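N-glycosylase/DNA lyase (Methanocaldococcus jannaschii, PDB 3FHF) belongs to the helix-hairpin-helix superfamily of DNA-repair glycosylases and has an all-helical fold without strands. Local coordinates at residues 39-44 with 108-113; 44-49 with 71-76; 54-59 with 89-94; 103-108 with 129-134. All blocks are in the same frame, centred on the assembly; numbering follows the deposited sequence. Where two conformers were deposited one is given.

Overall arrangement
From the N terminus, helix 41-54 and the turns at its two ends supply the first segments of three contacts. Its start meets helix 109-115 in interaction 1, which closes the widest of the four loops. Interactions 2 and 3 are nested within it and cross each other: 44-49 packs on the short helix 72-75, and the turn at 54-59 meets the turn before helix 93-103. Interaction 4 opens after both have closed, crosses interaction 1, and ties the end of helix 93-103 to the hairpin before helix 135-144. Trp44 belongs to interactions 1 and 2 and Asn108 to interactions 1 and 4, while Arg104 reaches from 103-108 to the carbonyls of Phe73 and Leu76.

Interaction 1. Residues 39-44 with 108-113; sequences KSNEEW and NIKDIV
Lys110 lays its methylenes flat over one face of the Trp44 indole, with CG 3.6 Å from the centroid of the six-membered ring and 17° off the normal, a CH-pi contact. All four torsions are close to 180°, so the chain runs straight across the indole and delivers NZ to Lys39 O at 2.6 Å, in the carbonyl plane. NZ also bonds Lys37 O, and Trp44 NE1 is held by Phe36 O, so both partners are also tied to the chain just before Lys39. Beside it, Asn41 reads the first turn of the opposing helix with both ends of its amide. OD1 accepts Asp111 N at 3.2 Å on a lone pair and takes a weak, bent bond from Lys110 N, while ND2 donates to Asp111 OD2 at 2.8 Å from above the carboxylate plane. The amide and carboxylate stand 76° apart. Deeper in, Trp44 CB touches Ile109 CG2 at 3.5 Å, and Val113 CG1 meets the edge of the indole. The start of helix 41-54 is thereby joined to the start of helix 109-115, with Phe141 of helix 135-144 against Trp44, Ile109 and Val113, and helix 119-129 behind Ile109.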
loop_
_atom_site.group_PDB
_atom_site.type_symbol
_atom_site.label_atom_id
_atom_site.label_comp_id
_atom_site.label_asym_id
_atom_site.label_seq_id
_atom_site.Cartn_x
_atom_site.Cartn_y
_atom_site.Cartn_z
ATOM N N LYS A 39 9.685 6.894 -13.999
ATOM C CA LYS A 39 10.024 7.985 -13.093
ATOM C C LYS A 39 11.401 7.794 -12.453
ATOM O O LYS A 39 11.937 6.695 -12.440
ATOM C CB LYS A 39 8.944 8.132 -12.016
ATOM C CG LYS A 39 7.615 8.655 -12.555
ATOM C CD LYS A 39 6.577 8.794 -11.450
ATOM C CE LYS A 39 5.305 9.452 -11.960
ATOM N NZ LYS A 39 4.785 8.762 -13.168
ATOM N N SER A 40 11.956 8.876 -11.920
ATOM C CA SER A 40 13.288 8.854 -11.316
ATOM C C SER A 40 13.357 8.311 -9.893
ATOM O O SER A 40 12.336 8.146 -9.219
ATOM C CB SER A 40 13.859 10.263 -11.304
ATOM O OG SER A 40 13.200 11.039 -10.313
ATOM N N ASN A 41 14.585 8.053 -9.443
ATOM C CA ASN A 41 14.833 7.558 -8.093
ATOM C C ASN A 41 14.193 8.494 -7.086
ATOM O O ASN A 41 13.642 8.057 -6.082
ATOM C CB ASN A 41 16.338 7.508 -7.799
ATOM C CG ASN A 41 16.976 6.206 -8.220
ATOM O OD1 ASN A 41 16.671 5.143 -7.677
ATOM N ND2 ASN A 41 17.880 6.284 -9.184
ATOM N N GLU A 42 14.290 9.790 -7.355
ATOM C CA GLU A 42 13.733 10.796 -6.460
ATOM C C GLU A 42 12.223 10.626 -6.318
ATOM O O GLU A 42 11.684 10.713 -5.217
ATOM C CB GLU A 42 14.055 12.201 -6.979
ATOM C CG GLU A 42 15.541 12.454 -7.211
ATOM C CD GLU A 42 16.116 11.574 -8.305
ATOM O OE1 GLU A 42 15.563 11.581 -9.421
ATOM O OE2 GLU A 42 17.118 10.873 -8.055
ATOM N N GLU A 43 11.551 10.380 -7.440
ATOM C CA GLU A 43 10.103 10.191 -7.450
ATOM C C GLU A 43 9.715 8.961 -6.641
ATOM O O GLU A 43 8.722 8.971 -5.916
ATOM C CB GLU A 43 9.599 10.046 -8.891
ATOM C CG GLU A 43 9.680 11.328 -9.702
ATOM C CD GLU A 43 8.722 12.386 -9.195
ATOM O OE1 GLU A 43 7.493 12.199 -9.337
ATOM O OE2 GLU A 43 9.194 13.406 -8.645
ATOM N N TRP A 44 10.494 7.896 -6.778
ATOM C CA TRP A 44 10.233 6.669 -6.040
ATOM C C TRP A 44 10.430 6.889 -4.538
ATOM O O TRP A 44 9.649 6.387 -3.725
ATOM C CB TRP A 44 11.152 5.546 -6.523
ATOM C CG TRP A 44 10.737 4.900 -7.811
ATOM C CD1 TRP A 44 10.456 5.523 -8.996
ATOM C CD2 TRP A 44 10.610 3.500 -8.056
ATOM N NE1 TRP A 44 10.169 4.591 -9.965
ATOM C CE2 TRP A 44 10.255 3.343 -9.414
ATOM C CE3 TRP A 44 10.764 2.357 -7.260
ATOM C CZ2 TRP A 44 10.053 2.088 -9.995
ATOM C CZ3 TRP A 44 10.563 1.109 -7.839
ATOM C CH2 TRP A 44 10.211 0.987 -9.198
ATOM N N ASN A 108 18.362 6.054 -3.611
ATOM C CA ASN A 108 18.289 5.563 -4.982
ATOM C C ASN A 108 17.494 4.259 -4.904
ATOM O O ASN A 108 17.911 3.219 -5.404
ATOM C CB ASN A 108 19.694 5.328 -5.535
ATOM C CG ASN A 108 20.474 4.296 -4.744
ATOM O OD1 ASN A 108 20.430 4.276 -3.509
ATOM N ND2 ASN A 108 21.213 3.443 -5.452
ATOM N N ILE A 109 16.330 4.353 -4.266
ATOM C CA ILE A 109 15.454 3.214 -4.035
ATOM C C ILE A 109 14.955 2.500 -5.296
ATOM O O ILE A 109 14.689 1.302 -5.263
ATOM C CB ILE A 109 14.257 3.647 -3.119
ATOM C CG1 ILE A 109 13.595 2.415 -2.507
ATOM C CG2 ILE A 109 13.244 4.491 -3.906
ATOM C CD1 ILE A 109 14.542 1.578 -1.643
ATOM N N LYS A 110 14.835 3.213 -6.412
ATOM C CA LYS A 110 14.382 2.558 -7.637
ATOM C C LYS A 110 15.441 1.571 -8.137
ATOM O O LYS A 110 15.133 0.423 -8.445
ATOM C CB LYS A 110 14.072 3.593 -8.730
ATOM C CG LYS A 110 13.619 2.963 -10.044
ATOM C CD LYS A 110 13.275 4.007 -11.093
ATOM C CE LYS A 110 12.886 3.340 -12.413
ATOM N NZ LYS A 110 12.504 4.331 -13.461
ATOM N N ASP A 111 16.694 2.013 -8.213
ATOM C CA ASP A 111 17.764 1.133 -8.674
ATOM C C ASP A 111 17.916 -0.084 -7.762
ATOM O O ASP A 111 18.174 -1.185 -8.232
ATOM C CB ASP A 111 19.092 1.889 -8.738
ATOM C CG ASP A 111 19.022 3.098 -9.639
ATOM O OD1 ASP A 111 18.385 3.007 -10.709
ATOM O OD2 ASP A 111 19.610 4.136 -9.279
ATOM N N ILE A 112 17.764 0.124 -6.458
ATOM C CA ILE A 112 17.874 -0.970 -5.502
ATOM C C ILE A 112 16.734 -1.967 -5.703
ATOM O O ILE A 112 16.963 -3.169 -5.843
ATOM C CB ILE A 112 17.798 -0.461 -4.043
ATOM C CG1 ILE A 112 19.015 0.406 -3.719
ATOM C CG2 ILE A 112 17.711 -1.650 -3.085
ATOM C CD1 ILE A 112 18.899 1.169 -2.398
ATOM N N VAL A 113 15.504 -1.463 -5.704
ATOM C CA VAL A 113 14.333 -2.324 -5.873
ATOM C C VAL A 113 14.343 -3.116 -7.186
ATOM O O VAL A 113 14.023 -4.304 -7.201
ATOM C CB VAL A 113 13.015 -1.493 -5.773
ATOM C CG1 VAL A 113 11.818 -2.309 -6.261
ATOM C CG2 VAL A 113 12.786 -1.073 -4.325
#

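Interaction 2. Residues 44-49 with 71-76; sequences WFKELC and DGFLTL
Helix-on-helix packing within the helix-hairpin-helix glycosylase fold joins the middle of helix 41-54 to the short helix 72-75, and a Cys sulfur-aromatic contact lies at its inner end. Cys49 stands over one face of Phe73: CB is 3.7 Å from the ring centroid and only 4° off the normal, a CH-pi contact through the centre. SG comes in obliquely, 4.3 Å from the same centroid, and leans toward the root of the ring. Lys46 CG meets the Phe73 edge in the ring plane, so the phenyl is held on a face and on a rim by side chains one helical turn apart. Ile100 of helix 93-103 touches both Cys49 and Phe73 and continues this apolar cluster.

Phe45 swings toward the other helix with CG opposite its backbone N (chi1 -171°). Its CD2 presses on Leu74 CD2 at 3.4 Å, while the ring edge at CE2 approaches Phe73 O at 3.5 Å; that carbonyl also accepts a hydrogen bond from Arg104 NE. Lys46 ends the contact at the surface. A kink at chi2 (74°) bends its chain across Leu74, bringing CE to 3.8 Å from Asp71 CA and NZ to 3.5 Å from Leu74 CD1. The Asp71 carboxylate, held by a hydrogen bond from Thr75 OG1 to OD1, is near but not in contact: Lys46 NZ lies 4.9 Å from Asp71 OD2.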
loop_
_atom_site.group_PDB
_atom_site.type_symbol
_atom_site.label_atom_id
_atom_site.label_comp_id
_atom_site.label_asym_id
_atom_site.label_seq_id
_atom_site.Cartn_x
_atom_site.Cartn_y
_atom_site.Cartn_z
ATOM N N TRP A 44 10.494 7.896 -6.778
ATOM C CA TRP A 44 10.233 6.669 -6.040
ATOM C C TRP A 44 10.430 6.889 -4.538
ATOM O O TRP A 44 9.649 6.387 -3.725
ATOM C CB TRP A 44 11.152 5.546 -6.523
ATOM C CG TRP A 44 10.737 4.900 -7.811
ATOM C CD1 TRP A 44 10.456 5.523 -8.996
ATOM C CD2 TRP A 44 10.610 3.500 -8.056
ATOM N NE1 TRP A 44 10.169 4.591 -9.965
ATOM C CE2 TRP A 44 10.255 3.343 -9.414
ATOM C CE3 TRP A 44 10.764 2.357 -7.260
ATOM C CZ2 TRP A 44 10.053 2.088 -9.995
ATOM C CZ3 TRP A 44 10.563 1.109 -7.839
ATOM C CH2 TRP A 44 10.211 0.987 -9.198
ATOM N N PHE A 45 11.466 7.640 -4.164
ATOM C CA PHE A 45 11.718 7.895 -2.746
ATOM C C PHE A 45 10.563 8.664 -2.104
ATOM O O PHE A 45 10.251 8.464 -0.922
ATOM C CB PHE A 45 13.015 8.685 -2.536
ATOM C CG PHE A 45 13.420 8.791 -1.088
ATOM C CD1 PHE A 45 13.887 7.675 -0.405
ATOM C CD2 PHE A 45 13.265 9.983 -0.391
ATOM C CE1 PHE A 45 14.191 7.739 0.957
ATOM C CE2 PHE A 45 13.564 10.062 0.975
ATOM C CZ PHE A 45 14.028 8.937 1.649
ATOM N N LYS A 46 9.945 9.563 -2.872
ATOM C CA LYS A 46 8.813 10.330 -2.363
ATOM C C LYS A 46 7.634 9.404 -2.084
ATOM O O LYS A 46 6.876 9.629 -1.142
ATOM C CB LYS A 46 8.364 11.402 -3.366
ATOM C CG LYS A 46 9.050 12.755 -3.241
ATOM C CD LYS A 46 10.472 12.721 -3.751
ATOM C CE LYS A 46 10.976 14.128 -4.042
ATOM N NZ LYS A 46 12.327 14.125 -4.666
ATOM N N GLU A 47 7.459 8.380 -2.916
ATOM C CA GLU A 47 6.361 7.437 -2.709
ATOM C C GLU A 47 6.641 6.567 -1.496
ATOM O O GLU A 47 5.718 6.147 -0.796
ATOM C CB GLU A 47 6.153 6.547 -3.931
ATOM C CG GLU A 47 5.458 7.246 -5.067
ATOM C CD GLU A 47 4.092 7.783 -4.675
ATOM O OE1 GLU A 47 3.199 6.979 -4.335
ATOM O OE2 GLU A 47 3.917 9.015 -4.707
ATOM N N LEU A 48 7.916 6.295 -1.251
ATOM C CA LEU A 48 8.293 5.487 -0.100
ATOM C C LEU A 48 7.929 6.269 1.161
ATOM O O LEU A 48 7.464 5.702 2.148
ATOM C CB LEU A 48 9.794 5.203 -0.114
ATOM C CG LEU A 48 10.317 4.374 1.065
ATOM C CD1 LEU A 48 9.768 2.949 0.990
ATOM C CD2 LEU A 48 11.824 4.351 1.033
ATOM N N CYS A 49 8.138 7.583 1.111
ATOM C CA CYS A 49 7.832 8.445 2.238
ATOM C C CYS A 49 6.330 8.553 2.437
ATOM O O CYS A 49 5.858 8.652 3.567
ATOM C CB CYS A 49 8.454 9.824 2.029
ATOM S SG CYS A 49 10.257 9.786 2.122
ATOM N N ASP A 71 10.326 17.715 -2.664
ATOM C CA ASP A 71 11.779 17.562 -2.615
ATOM C C ASP A 71 12.320 17.572 -1.188
ATOM O O ASP A 71 13.401 17.050 -0.922
ATOM C CB ASP A 71 12.447 18.668 -3.439
ATOM C CG ASP A 71 13.932 18.795 -3.155
ATOM O OD1 ASP A 71 14.285 19.336 -2.087
ATOM O OD2 ASP A 71 14.746 18.350 -3.993
ATOM N N GLY A 72 11.556 18.158 -0.274
ATOM C CA GLY A 72 11.976 18.232 1.113
ATOM C C GLY A 72 12.217 16.895 1.793
ATOM O O GLY A 72 12.899 16.833 2.822
ATOM N N PHE A 73 11.655 15.822 1.246
ATOM C CA PHE A 73 11.854 14.502 1.839
ATOM C C PHE A 73 13.323 14.104 1.709
ATOM O O PHE A 73 13.815 13.240 2.436
ATOM C CB PHE A 73 10.962 13.463 1.141
ATOM C CG PHE A 73 9.518 13.506 1.572
ATOM C CD1 PHE A 73 8.495 13.464 0.626
ATOM C CD2 PHE A 73 9.179 13.555 2.922
ATOM C CE1 PHE A 73 7.154 13.469 1.020
ATOM C CE2 PHE A 73 7.839 13.560 3.329
ATOM C CZ PHE A 73 6.826 13.517 2.376
ATOM N N LEU A 74 14.025 14.755 0.787
ATOM C CA LEU A 74 15.436 14.471 0.550
ATOM C C LEU A 74 16.394 15.567 1.008
ATOM O O LEU A 74 17.550 15.289 1.315
ATOM C CB LEU A 74 15.675 14.226 -0.941
ATOM C CG LEU A 74 15.177 12.910 -1.528
ATOM C CD1 LEU A 74 15.227 12.968 -3.044
ATOM C CD2 LEU A 74 16.037 11.773 -1.002
ATOM N N THR A 75 15.915 16.805 1.061
ATOM C CA THR A 75 16.768 17.934 1.421
ATOM C C THR A 75 16.634 18.522 2.823
ATOM O O THR A 75 17.598 19.067 3.360
ATOM C CB THR A 75 16.577 19.073 0.408
ATOM O OG1 THR A 75 15.206 19.491 0.415
ATOM C CG2 THR A 75 16.940 18.599 -0.993
ATOM N N LEU A 76 15.450 18.417 3.416
ATOM C CA LEU A 76 15.214 18.968 4.747
ATOM C C LEU A 76 15.940 18.263 5.889
ATOM O O LEU A 76 15.968 17.035 5.961
ATOM C CB LEU A 76 13.715 18.965 5.056
ATOM C CG LEU A 76 12.812 19.878 4.226
ATOM C CD1 LEU A 76 11.362 19.491 4.466
ATOM C CD2 LEU A 76 13.052 21.335 4.602
#

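Interaction 3. Residues 54-59 with 89-94; sequences TANFTA and GHRFYR
One water is gripped three ways between Asn56 and Arg91: it accepts from Arg91 N at 2.9 Å and from Arg91 NE at 3.0 Å, and donates to Asn56 O at 3.1 Å. A bend at chi3 (-62°) folds the arginine back so that NE and its own backbone N can share this water. The guanidinium turns its edge to the Asn56 carbonyl, but NH2 stays 3.6 Å from Asn56 O, and the water is what carries the polar link.

Next to the water, His90 and Phe57 form an offset stack with centroids 4.7 Å apart and planes 23° from parallel. His90 CD2 lies over the middle of the phenyl, 3.9 Å from Phe57 CG. The imidazole is fixed at both nitrogens: ND1 accepts Phe92 N almost exactly in the ring plane, at 3.0 Å, and NE2 bonds Leu53 O in the last turn of helix 41-54. These two bonds fix the rotation of the ring that Phe57 stacks on. Gly89 O approaches the rim of the phenyl near its plane, while Arg64 and Ile65 of helix 59-69 also touch Phe57. The Asn56 side chain also lies over a face of Phe92, its amide tilted 25° from the ring, with CB 3.7 Å from Phe92 CE1.

Two interhelical turns are thus clasped together: a type II turn, Thr54 to Phe57, that leads out of helix 41-54, and the Schellman motif at Gly89 followed by a type I turn into helix 93-103, connections of the all-helical glycosylase fold.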
loop_
_atom_site.group_PDB
_atom_site.type_symbol
_atom_site.label_atom_id
_atom_site.label_comp_id
_atom_site.label_asym_id
_atom_site.label_seq_id
_atom_site.Cartn_x
_atom_site.Cartn_y
_atom_site.Cartn_z
ATOM N N THR A 54 1.621 6.939 5.863
ATOM C CA THR A 54 0.269 6.370 5.856
ATOM C C THR A 54 -0.293 5.894 7.199
ATOM O O THR A 54 -1.440 6.200 7.533
ATOM C CB THR A 54 0.174 5.189 4.850
ATOM O OG1 THR A 54 0.330 5.686 3.515
ATOM C CG2 THR A 54 -1.172 4.481 4.967
ATOM N N ALA A 55 0.500 5.139 7.954
ATOM C CA ALA A 55 0.055 4.618 9.245
ATOM C C ALA A 55 -0.503 5.704 10.161
ATOM O O ALA A 55 0.150 6.719 10.404
ATOM C CB ALA A 55 1.206 3.896 9.939
ATOM N N ASN A 56 -1.716 5.480 10.660
ATOM C CA ASN A 56 -2.380 6.423 11.558
ATOM C C ASN A 56 -2.648 7.743 10.855
ATOM O O ASN A 56 -2.620 8.801 11.483
ATOM C CB ASN A 56 -1.508 6.679 12.792
ATOM C CG ASN A 56 -1.125 5.404 13.509
ATOM O OD1 ASN A 56 -1.978 4.702 14.056
ATOM N ND2 ASN A 56 0.166 5.091 13.508
ATOM N N PHE A 57 -2.915 7.685 9.556
ATOM C CA PHE A 57 -3.162 8.901 8.796
ATOM C C PHE A 57 -4.167 8.639 7.678
ATOM O O PHE A 57 -4.889 7.641 7.696
ATOM C CB PHE A 57 -1.835 9.411 8.221
ATOM C CG PHE A 57 -1.795 10.895 7.983
ATOM C CD1 PHE A 57 -2.152 11.787 8.991
ATOM C CD2 PHE A 57 -1.366 11.405 6.762
ATOM C CE1 PHE A 57 -2.083 13.166 8.785
ATOM C CE2 PHE A 57 -1.294 12.783 6.547
ATOM C CZ PHE A 57 -1.653 13.662 7.562
ATOM N N THR A 58 -4.213 9.543 6.708
ATOM C CA THR A 58 -5.127 9.412 5.583
ATOM C C THR A 58 -4.365 9.496 4.264
ATOM O O THR A 58 -3.393 10.240 4.150
ATOM C CB THR A 58 -6.200 10.520 5.627
ATOM O OG1 THR A 58 -7.132 10.237 6.677
ATOM C CG2 THR A 58 -6.946 10.608 4.313
ATOM N N ALA A 59 -4.802 8.720 3.277
ATOM C CA ALA A 59 -4.160 8.724 1.968
ATOM C C ALA A 59 -4.238 10.138 1.421
ATOM O O ALA A 59 -3.281 10.661 0.855
ATOM C CB ALA A 59 -4.873 7.762 1.026
ATOM N N GLY A 89 -0.303 18.340 10.456
ATOM C CA GLY A 89 -1.326 17.496 11.048
ATOM C C GLY A 89 -0.966 16.078 11.464
ATOM O O GLY A 89 -1.776 15.409 12.107
ATOM N N HIS A 90 0.227 15.605 11.119
ATOM C CA HIS A 90 0.607 14.247 11.489
ATOM C C HIS A 90 0.923 14.143 12.978
ATOM O O HIS A 90 1.764 14.876 13.499
ATOM C CB HIS A 90 1.810 13.775 10.671
ATOM C CG HIS A 90 1.868 12.288 10.499
ATOM N ND1 HIS A 90 1.955 11.418 11.565
ATOM C CD2 HIS A 90 1.816 11.516 9.387
ATOM C CE1 HIS A 90 1.952 10.174 11.117
ATOM N NE2 HIS A 90 1.868 10.206 9.798
ATOM N N ARG A 91 0.250 13.217 13.653
ATOM C CA ARG A 91 0.445 13.022 15.084
ATOM C C ARG A 91 1.779 12.379 15.447
ATOM O O ARG A 91 2.275 12.567 16.553
ATOM C CB ARG A 91 -0.698 12.183 15.656
ATOM C CG ARG A 91 -2.063 12.840 15.546
ATOM C CD ARG A 91 -3.140 11.908 16.067
ATOM N NE ARG A 91 -3.207 10.685 15.275
ATOM C CZ ARG A 91 -3.863 9.588 15.640
ATOM N NH1 ARG A 91 -4.510 9.557 16.797
ATOM N NH2 ARG A 91 -3.874 8.525 14.847
ATOM N N PHE A 92 2.360 11.618 14.524
ATOM C CA PHE A 92 3.642 10.970 14.794
ATOM C C PHE A 92 4.790 11.644 14.054
ATOM O O PHE A 92 5.738 10.982 13.625
ATOM C CB PHE A 92 3.584 9.487 14.412
ATOM C CG PHE A 92 2.584 8.697 15.209
ATOM C CD1 PHE A 92 1.227 8.758 14.910
ATOM C CD2 PHE A 92 2.997 7.920 16.290
ATOM C CE1 PHE A 92 0.292 8.059 15.678
ATOM C CE2 PHE A 92 2.071 7.219 17.065
ATOM C CZ PHE A 92 0.716 7.290 16.757
ATOM N N TYR A 93 4.711 12.966 13.930
ATOM C CA TYR A 93 5.731 13.735 13.228
ATOM C C TYR A 93 7.166 13.406 13.630
ATOM O O TYR A 93 8.051 13.338 12.779
ATOM C CB TYR A 93 5.483 15.241 13.405
ATOM C CG TYR A 93 5.448 15.730 14.844
ATOM C CD1 TYR A 93 4.363 15.447 15.676
ATOM C CD2 TYR A 93 6.492 16.498 15.363
ATOM C CE1 TYR A 93 4.315 15.921 16.990
ATOM C CE2 TYR A 93 6.455 16.977 16.674
ATOM C CZ TYR A 93 5.364 16.684 17.480
ATOM O OH TYR A 93 5.326 17.157 18.771
ATOM N N ARG A 94 7.396 13.197 14.920
ATOM C CA ARG A 94 8.735 12.891 15.406
ATOM C C ARG A 94 9.296 11.574 14.856
ATOM O O ARG A 94 10.362 11.560 14.238
ATOM C CB ARG A 94 8.735 12.870 16.937
ATOM C CG ARG A 94 10.102 12.670 17.567
ATOM C CD ARG A 94 10.038 12.911 19.071
ATOM N NE ARG A 94 8.975 12.133 19.703
ATOM C CZ ARG A 94 8.954 10.803 19.761
ATOM N NH1 ARG A 94 9.943 10.098 19.227
ATOM N NH2 ARG A 94 7.940 10.178 20.349
HETATM O O HOH W 1 -1.890 11.486 12.736
#

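Interaction 4. Residues 103-108 with 129-134; sequences ARRFKN and NIKGIG
Phe106 rests on Asn129, the last residue of helix 119-129, and Ile130 just after it, its CZ 3.9 Å from Asn129 CB and its CD2 3.9 Å from Ile130 CG1; both approaches are oblique to the ring. Ile130 divides its branches between two partners: CG1 goes to the phenyl, and CG2 meets Ala103 CB at 4.1 Å. Arg105 supplies the polar contact, with NH2 2.8 Å from Asn129 O and near the guanidinium plane, although the N-H is bent to 124° and the bond is weak.

The next layer sets these groups in place. Arg105 holds CG between its backbone N and carbonyl carbon (chi1 63°), the crowded position, which sends the chain over Phe106: CG lies above the phenyl toward its rim, and the guanidinium sits with Phe106 CE2 under its centre. NH1 is tied back to Leu102 O. Lys131 NZ comes within 3.8 Å of Arg105 NH2, a like-charge approach that the nearby Asn129 carbonyl may ease, and the Lys131 chain touches Tyr99 and Leu102. Phe125 meets Phe106 edge-to-face, and its O accepts from Asn129 ND2.

Beyond lies the type II turn from Ile130 to Ile133, closed by Ile133 N to Ile130 O, with Gly132 at positive phi (96°). Helix 119-129, this short glycine-bearing hairpin and helix 135-144 make up the helix-hairpin-helix motif that names the superfamily.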
loop_
_atom_site.group_PDB
_atom_site.type_symbol
_atom_site.label_atom_id
_atom_site.label_comp_id
_atom_site.label_asym_id
_atom_site.label_seq_id
_atom_site.Cartn_x
_atom_site.Cartn_y
_atom_site.Cartn_z
ATOM N N ALA A 103 15.997 6.615 6.032
ATOM C CA ALA A 103 15.778 5.950 4.752
ATOM C C ALA A 103 16.589 6.589 3.642
ATOM O O ALA A 103 16.741 6.012 2.568
ATOM C CB ALA A 103 14.295 5.979 4.391
ATOM N N ARG A 104 17.114 7.780 3.899
ATOM C CA ARG A 104 17.886 8.490 2.889
ATOM C C ARG A 104 19.140 7.763 2.413
ATOM O O ARG A 104 19.651 8.059 1.334
ATOM C CB ARG A 104 18.242 9.887 3.396
ATOM C CG ARG A 104 17.035 10.807 3.457
ATOM C CD ARG A 104 17.368 12.149 4.070
ATOM N NE ARG A 104 16.184 12.999 4.166
ATOM C CZ ARG A 104 16.175 14.192 4.752
ATOM N NH1 ARG A 104 17.287 14.672 5.295
ATOM N NH2 ARG A 104 15.058 14.909 4.788
ATOM N N ARG A 105 19.637 6.811 3.198
ATOM C CA ARG A 105 20.827 6.080 2.777
ATOM C C ARG A 105 20.495 5.156 1.606
ATOM O O ARG A 105 21.393 4.602 0.967
ATOM C CB ARG A 105 21.427 5.282 3.945
ATOM C CG ARG A 105 20.553 4.190 4.535
ATOM C CD ARG A 105 21.204 3.668 5.805
ATOM N NE ARG A 105 20.583 2.460 6.339
ATOM C CZ ARG A 105 19.332 2.379 6.781
ATOM N NH1 ARG A 105 18.541 3.439 6.757
ATOM N NH2 ARG A 105 18.874 1.230 7.255
ATOM N N PHE A 106 19.195 5.016 1.332
ATOM C CA PHE A 106 18.686 4.192 0.237
ATOM C C PHE A 106 17.917 5.082 -0.754
ATOM O O PHE A 106 17.040 4.596 -1.474
ATOM C CB PHE A 106 17.720 3.118 0.768
ATOM C CG PHE A 106 18.346 2.135 1.733
ATOM C CD1 PHE A 106 19.410 1.330 1.345
ATOM C CD2 PHE A 106 17.849 1.998 3.027
ATOM C CE1 PHE A 106 19.969 0.404 2.234
ATOM C CE2 PHE A 106 18.404 1.075 3.920
ATOM C CZ PHE A 106 19.464 0.279 3.521
ATOM N N LYS A 107 18.245 6.374 -0.797
ATOM C CA LYS A 107 17.535 7.301 -1.677
ATOM C C LYS A 107 17.419 6.859 -3.135
ATOM O O LYS A 107 16.481 7.255 -3.828
ATOM C CB LYS A 107 18.143 8.711 -1.601
ATOM C CG LYS A 107 19.544 8.870 -2.164
ATOM C CD LYS A 107 19.939 10.347 -2.164
ATOM C CE LYS A 107 21.344 10.566 -2.704
ATOM N NZ LYS A 107 22.367 9.948 -1.825
ATOM N N ASN A 108 18.362 6.054 -3.611
ATOM C CA ASN A 108 18.289 5.563 -4.982
ATOM C C ASN A 108 17.494 4.259 -4.904
ATOM O O ASN A 108 17.911 3.219 -5.404
ATOM C CB ASN A 108 19.694 5.328 -5.535
ATOM C CG ASN A 108 20.474 4.296 -4.744
ATOM O OD1 ASN A 108 20.430 4.276 -3.509
ATOM N ND2 ASN A 108 21.213 3.443 -5.452
ATOM N N ASN A 129 15.512 -3.772 6.198
ATOM C CA ASN A 129 16.453 -2.656 6.288
ATOM C C ASN A 129 15.908 -1.276 6.594
ATOM O O ASN A 129 16.623 -0.439 7.144
ATOM C CB ASN A 129 17.274 -2.588 4.998
ATOM C CG ASN A 129 18.255 -3.747 4.874
ATOM O OD1 ASN A 129 19.408 -3.651 5.299
ATOM N ND2 ASN A 129 17.791 -4.857 4.311
ATOM N N ILE A 130 14.656 -1.020 6.241
ATOM C CA ILE A 130 14.091 0.301 6.477
ATOM C C ILE A 130 13.156 0.384 7.675
ATOM O O ILE A 130 12.076 -0.197 7.672
ATOM C CB ILE A 130 13.351 0.801 5.221
ATOM C CG1 ILE A 130 14.265 0.656 4.001
ATOM C CG2 ILE A 130 12.944 2.257 5.395
ATOM C CD1 ILE A 130 13.639 1.118 2.704
ATOM N N LYS A 131 13.583 1.109 8.705
ATOM C CA LYS A 131 12.773 1.291 9.907
ATOM C C LYS A 131 11.527 2.087 9.543
ATOM O O LYS A 131 11.601 3.067 8.800
ATOM C CB LYS A 131 13.572 2.041 10.981
ATOM C CG LYS A 131 14.576 1.174 11.737
ATOM C CD LYS A 131 15.919 1.886 11.902
ATOM C CE LYS A 131 16.703 1.860 10.593
ATOM N NZ LYS A 131 17.960 2.657 10.613
ATOM N N GLY A 132 10.382 1.667 10.067
ATOM C CA GLY A 132 9.147 2.361 9.757
ATOM C C GLY A 132 8.422 1.674 8.614
ATOM O O GLY A 132 7.318 2.078 8.233
ATOM N N ILE A 133 9.046 0.632 8.066
ATOM C CA ILE A 133 8.457 -0.122 6.962
ATOM C C ILE A 133 8.244 -1.585 7.324
ATOM O O ILE A 133 9.209 -2.337 7.433
ATOM C CB ILE A 133 9.359 -0.105 5.701
ATOM C CG1 ILE A 133 9.550 1.323 5.188
ATOM C CG2 ILE A 133 8.746 -1.002 4.617
ATOM C CD1 ILE A 133 8.335 1.921 4.535
ATOM N N GLY A 134 6.985 -1.983 7.498
ATOM C CA GLY A 134 6.667 -3.370 7.794
ATOM C C GLY A 134 6.164 -4.022 6.512
ATOM O O GLY A 134 6.233 -3.399 5.443
#